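Local structure of WGR domain-containing protein (Bacteroides fragilis, 2RA8) at residues 175-180 and 193-198; 222-227 and 249-254. The protein is of unknown function but joins a WGR domain, a module usually linked to nucleic-acid binding, to a leucine-rich-repeat domain. One frame throughout, in Å; residues are numbered along the deposited sequence.

Contact 1: 175-180 and 193-198; sequences NNLKIK and PNLKSL
Leu177 and Leu198 lie side by side across two neighbouring parallel strands, pointing the same way, with Leu177 CD1 3.8 Å from Leu198 CD1. Leu198 holds CG anti to its backbone N (chi1 173°), which carries its CD1 to that methyl. The same Leu177 methyl also meets Leu195 CD2 at 4.2 Å, here with the two side chains slanting across one another, so the CD1 branch of Leu177 touches both leucines of residues 193-198. On the other face of the sheet Asn176 reaches over Ser197, its amide ND2 3.8 Å from Ser197 CB. A water there bridges the strands, donating to Leu177 O and hydrogen-bonded to Ser197 OG at 2.9 Å. Where the strands begin, Asn175 O takes two N-H groups: Ser197 N at 2.8 Å, almost in line with the carbonyl, and Lys196 N at 2.7 Å, tilted 24° from the carbonyl plane. Lys196 runs its CG alongside Asn175 CB. Leu177 N returns a straight bond (168°) to Ser197 O at 2.8 Å. Leucines inward, polar side chains on the opposite face and a parallel ladder between successive turns are the hallmarks of a leucine-rich-repeat solenoid.

Contact 2: 222-227 and 249-254; sequences EKLVLY and DRFPNL
In this leucine-rich-repeat solenoid, the loop that leads from strand 223-227 toward strand 256-260 comes back past the start of the strand it left, and residues 249-254 supply apolar side chains to the interior of the coil. Leu224 CD2 meets the Phe251 ring obliquely, 3.8 Å from Phe251 CE1 and only slightly farther from CZ, the two side chains crossing at about a right angle. With CG anti to the backbone N (chi1 171°), Leu224 carries CD2 to the ring. Arg250 CG lies over the centre of one ring face, 3.7 Å above the plane, while the guanidinium of Arg250 is held elsewhere, by Pro244 O. The second apolar group is Leu254, whose CD1 comes up against the backbone: it sits 3.6 Å from Glu222 C and 4.1 Å from Leu224 CB, packing where the strand starts. No hydrogen bond joins the two segments. A type I beta turn from Phe251 to Leu254, closed by Leu254 N to Phe251 O at 3.2 Å, brings both apolar side chains to the strand. The aliphatic part of Glu222 passes Asn253 O, with CG 3.8 Å away, and its carboxylate forms a salt bridge with Lys255; the Asn253 amide is bonded to Pro219 O. Apolar side chains from strand and returning loop, meeting on the inner side of the sheet, form part of the hydrophobic core of a leucine-rich-repeat coil.

Contacts 1 and 2 follow one another along the chain, their centres 10 Å apart, and share the parallel sheet in which strands 197-201 and 223-227 are neighbours. Backbone pairing carries one into the other: Lys196 O lies 2.6 Å from Glu222 N and Leu198 O 2.9 Å from Val225 N, both probable hydrogen bonds. Side chains continue the join on each face of the sheet, with Ser197 OG packed 3.6 Å from Lys223 CB on one and Leu198 against Leu224 on the other. Contact 1 joins the strands of adjacent turns, whereas contact 2 joins a strand to the loop leading to the next.

Contact 1: 175-180 and 193-198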
# COMPACT_ATOMS: atom_id res chain seq x y z
N ASN A 175 -21.43 -6.86 -15.81
CA ASN A 175 -21.91 -7.67 -14.69
C ASN A 175 -21.18 -7.33 -13.42
O ASN A 175 -21.61 -7.72 -12.34
CB ASN A 175 -21.79 -9.18 -14.98
CG ASN A 175 -20.36 -9.63 -15.23
OD1 ASN A 175 -19.45 -9.33 -14.45
ND2 ASN A 175 -20.16 -10.38 -16.31
N ASN A 176 -20.09 -6.57 -13.53
CA ASN A 176 -19.29 -6.16 -12.37
C ASN A 176 -19.06 -4.66 -12.41
O ASN A 176 -18.35 -4.15 -13.27
CB ASN A 176 -17.95 -6.91 -12.40
CG ASN A 176 -17.11 -6.67 -11.16
OD1 ASN A 176 -16.08 -7.31 -10.97
ND2 ASN A 176 -17.53 -5.73 -10.33
N LEU A 177 -19.67 -3.93 -11.48
CA LEU A 177 -19.57 -2.47 -11.44
C LEU A 177 -18.96 -2.01 -10.15
O LEU A 177 -19.41 -2.37 -9.06
CB LEU A 177 -20.96 -1.85 -11.55
CG LEU A 177 -21.23 -0.55 -12.31
CD1 LEU A 177 -22.50 0.03 -11.75
CD2 LEU A 177 -20.10 0.45 -12.20
N LYS A 178 -17.93 -1.19 -10.28
CA LYS A 178 -17.21 -0.66 -9.13
C LYS A 178 -17.00 0.81 -9.41
O LYS A 178 -16.50 1.17 -10.47
CB LYS A 178 -15.88 -1.38 -8.99
CG LYS A 178 -15.04 -1.00 -7.80
CD LYS A 178 -13.84 -1.95 -7.75
CE LYS A 178 -12.88 -1.62 -6.64
NZ LYS A 178 -11.77 -2.62 -6.67
N ILE A 179 -17.41 1.64 -8.46
CA ILE A 179 -17.30 3.09 -8.57
C ILE A 179 -16.66 3.67 -7.32
O ILE A 179 -17.03 3.31 -6.20
CB ILE A 179 -18.69 3.74 -8.74
CG1 ILE A 179 -19.46 3.10 -9.91
CG2 ILE A 179 -18.56 5.23 -8.96
CD1 ILE A 179 -20.95 3.42 -9.88
N LYS A 180 -15.72 4.59 -7.50
CA LYS A 180 -15.04 5.22 -6.38
C LYS A 180 -15.22 6.71 -6.53
O LYS A 180 -14.90 7.26 -7.57
CB LYS A 180 -13.54 4.88 -6.39
CG LYS A 180 -12.72 5.54 -5.29
CD LYS A 180 -11.28 5.04 -5.32
CE LYS A 180 -10.43 5.77 -4.29
NZ LYS A 180 -9.07 5.19 -4.17
N PRO A 193 -30.91 -6.11 -14.75
CA PRO A 193 -30.70 -7.52 -14.45
C PRO A 193 -29.32 -8.01 -14.86
O PRO A 193 -28.92 -9.12 -14.50
CB PRO A 193 -31.83 -8.21 -15.22
CG PRO A 193 -32.01 -7.32 -16.42
CD PRO A 193 -31.95 -5.94 -15.79
N ASN A 194 -28.59 -7.19 -15.60
CA ASN A 194 -27.25 -7.59 -16.04
C ASN A 194 -26.23 -7.56 -14.93
O ASN A 194 -25.30 -8.37 -14.93
CB ASN A 194 -26.77 -6.70 -17.21
CG ASN A 194 -26.74 -5.21 -16.86
OD1 ASN A 194 -25.69 -4.56 -16.92
ND2 ASN A 194 -27.89 -4.66 -16.50
N LEU A 195 -26.40 -6.65 -13.98
CA LEU A 195 -25.44 -6.50 -12.86
C LEU A 195 -25.41 -7.63 -11.85
O LEU A 195 -26.44 -8.00 -11.28
CB LEU A 195 -25.69 -5.18 -12.11
CG LEU A 195 -25.24 -3.84 -12.68
CD1 LEU A 195 -25.89 -3.60 -14.03
CD2 LEU A 195 -25.63 -2.71 -11.72
N LYS A 196 -24.22 -8.17 -11.61
CA LYS A 196 -24.05 -9.24 -10.62
C LYS A 196 -23.32 -8.71 -9.41
O LYS A 196 -23.49 -9.22 -8.30
CB LYS A 196 -23.22 -10.40 -11.19
CG LYS A 196 -23.84 -11.10 -12.40
CD LYS A 196 -24.07 -12.58 -12.11
CE LYS A 196 -24.17 -13.40 -13.39
NZ LYS A 196 -22.87 -13.44 -14.13
N SER A 197 -22.48 -7.70 -9.63
CA SER A 197 -21.71 -7.11 -8.54
C SER A 197 -21.71 -5.60 -8.61
O SER A 197 -21.46 -5.01 -9.67
CB SER A 197 -20.26 -7.63 -8.58
OG SER A 197 -19.57 -7.26 -7.39
N LEU A 198 -21.97 -4.98 -7.47
CA LEU A 198 -22.02 -3.54 -7.35
C LEU A 198 -21.34 -3.10 -6.09
O LEU A 198 -21.78 -3.44 -4.98
CB LEU A 198 -23.48 -3.06 -7.31
CG LEU A 198 -23.70 -1.57 -7.02
CD1 LEU A 198 -22.99 -0.72 -8.07
CD2 LEU A 198 -25.20 -1.27 -6.99
O HOH W 1 -18.32 -4.73 -8.11

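Contact 2: 222-227 and 249-254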
# COMPACT_ATOMS: atom_id res chain seq x y z
N GLU A 222 -25.46 -10.35 -6.94
CA GLU A 222 -24.92 -11.35 -6.02
C GLU A 222 -24.05 -10.72 -4.95
O GLU A 222 -23.86 -11.29 -3.88
CB GLU A 222 -24.11 -12.39 -6.79
CG GLU A 222 -24.92 -13.11 -7.87
CD GLU A 222 -24.17 -14.28 -8.48
OE1 GLU A 222 -22.97 -14.12 -8.79
OE2 GLU A 222 -24.79 -15.35 -8.67
N LYS A 223 -23.53 -9.54 -5.26
CA LYS A 223 -22.68 -8.80 -4.33
C LYS A 223 -22.99 -7.32 -4.33
O LYS A 223 -23.13 -6.70 -5.39
CB LYS A 223 -21.20 -9.00 -4.70
CG LYS A 223 -20.24 -8.17 -3.85
CD LYS A 223 -18.79 -8.63 -3.99
CE LYS A 223 -17.87 -7.73 -3.18
NZ LYS A 223 -16.47 -8.25 -3.13
N LEU A 224 -23.12 -6.75 -3.14
CA LEU A 224 -23.40 -5.33 -2.96
C LEU A 224 -22.58 -4.84 -1.81
O LEU A 224 -22.74 -5.29 -0.69
CB LEU A 224 -24.87 -5.08 -2.64
CG LEU A 224 -25.26 -3.64 -2.23
CD1 LEU A 224 -24.90 -2.64 -3.33
CD2 LEU A 224 -26.76 -3.59 -1.92
N VAL A 225 -21.67 -3.92 -2.10
CA VAL A 225 -20.82 -3.34 -1.07
C VAL A 225 -20.90 -1.84 -1.20
O VAL A 225 -20.63 -1.28 -2.26
CB VAL A 225 -19.36 -3.79 -1.23
CG1 VAL A 225 -18.46 -3.00 -0.27
CG2 VAL A 225 -19.24 -5.27 -0.91
N LEU A 226 -21.29 -1.19 -0.11
CA LEU A 226 -21.42 0.25 -0.08
C LEU A 226 -20.64 0.84 1.06
O LEU A 226 -20.80 0.43 2.21
CB LEU A 226 -22.89 0.66 0.09
CG LEU A 226 -23.92 0.21 -0.95
CD1 LEU A 226 -25.32 0.60 -0.49
CD2 LEU A 226 -23.60 0.83 -2.31
N TYR A 227 -19.78 1.81 0.76
CA TYR A 227 -19.01 2.50 1.80
C TYR A 227 -19.88 3.65 2.29
O TYR A 227 -20.33 4.49 1.50
CB TYR A 227 -17.69 3.06 1.22
CG TYR A 227 -16.59 2.04 1.08
CD1 TYR A 227 -16.77 0.87 0.35
CD2 TYR A 227 -15.35 2.25 1.70
CE1 TYR A 227 -15.76 -0.08 0.24
CE2 TYR A 227 -14.33 1.31 1.60
CZ TYR A 227 -14.55 0.15 0.87
OH TYR A 227 -13.56 -0.79 0.81
N ASP A 249 -36.55 -10.26 -0.86
CA ASP A 249 -37.43 -9.97 -1.99
C ASP A 249 -36.75 -9.02 -2.96
O ASP A 249 -36.92 -9.14 -4.18
CB ASP A 249 -38.76 -9.37 -1.51
CG ASP A 249 -39.62 -10.36 -0.76
OD1 ASP A 249 -39.77 -11.51 -1.24
OD2 ASP A 249 -40.15 -10.00 0.31
N ARG A 250 -35.97 -8.08 -2.43
CA ARG A 250 -35.28 -7.12 -3.30
C ARG A 250 -34.11 -7.74 -4.03
O ARG A 250 -33.95 -7.55 -5.24
CB ARG A 250 -34.80 -5.93 -2.47
CG ARG A 250 -34.10 -4.84 -3.30
CD ARG A 250 -33.65 -3.69 -2.41
NE ARG A 250 -34.76 -3.09 -1.69
CZ ARG A 250 -35.65 -2.27 -2.25
NH1 ARG A 250 -35.54 -1.94 -3.53
NH2 ARG A 250 -36.65 -1.78 -1.53
N PHE A 251 -33.29 -8.49 -3.31
CA PHE A 251 -32.10 -9.14 -3.87
C PHE A 251 -32.19 -10.63 -3.61
O PHE A 251 -31.47 -11.16 -2.75
CB PHE A 251 -30.83 -8.57 -3.19
CG PHE A 251 -30.68 -7.08 -3.35
CD1 PHE A 251 -30.47 -6.27 -2.24
CD2 PHE A 251 -30.72 -6.49 -4.61
CE1 PHE A 251 -30.29 -4.89 -2.39
CE2 PHE A 251 -30.54 -5.11 -4.75
CZ PHE A 251 -30.33 -4.32 -3.64
N PRO A 252 -33.05 -11.34 -4.35
CA PRO A 252 -33.19 -12.78 -4.15
C PRO A 252 -31.97 -13.65 -4.43
O PRO A 252 -31.94 -14.81 -4.04
CB PRO A 252 -34.38 -13.14 -5.04
CG PRO A 252 -34.26 -12.15 -6.16
CD PRO A 252 -33.95 -10.87 -5.42
N ASN A 253 -30.96 -13.09 -5.09
CA ASN A 253 -29.76 -13.88 -5.39
C ASN A 253 -28.51 -13.34 -4.73
O ASN A 253 -27.41 -13.81 -5.02
CB ASN A 253 -29.54 -13.95 -6.90
CG ASN A 253 -30.61 -14.77 -7.61
OD1 ASN A 253 -30.80 -15.94 -7.33
ND2 ASN A 253 -31.32 -14.13 -8.53
N LEU A 254 -28.67 -12.37 -3.84
CA LEU A 254 -27.52 -11.78 -3.15
C LEU A 254 -26.80 -12.81 -2.26
O LEU A 254 -27.44 -13.61 -1.58
CB LEU A 254 -27.97 -10.60 -2.29
CG LEU A 254 -26.86 -9.61 -1.91
CD1 LEU A 254 -26.46 -8.79 -3.13
CD2 LEU A 254 -27.35 -8.70 -0.81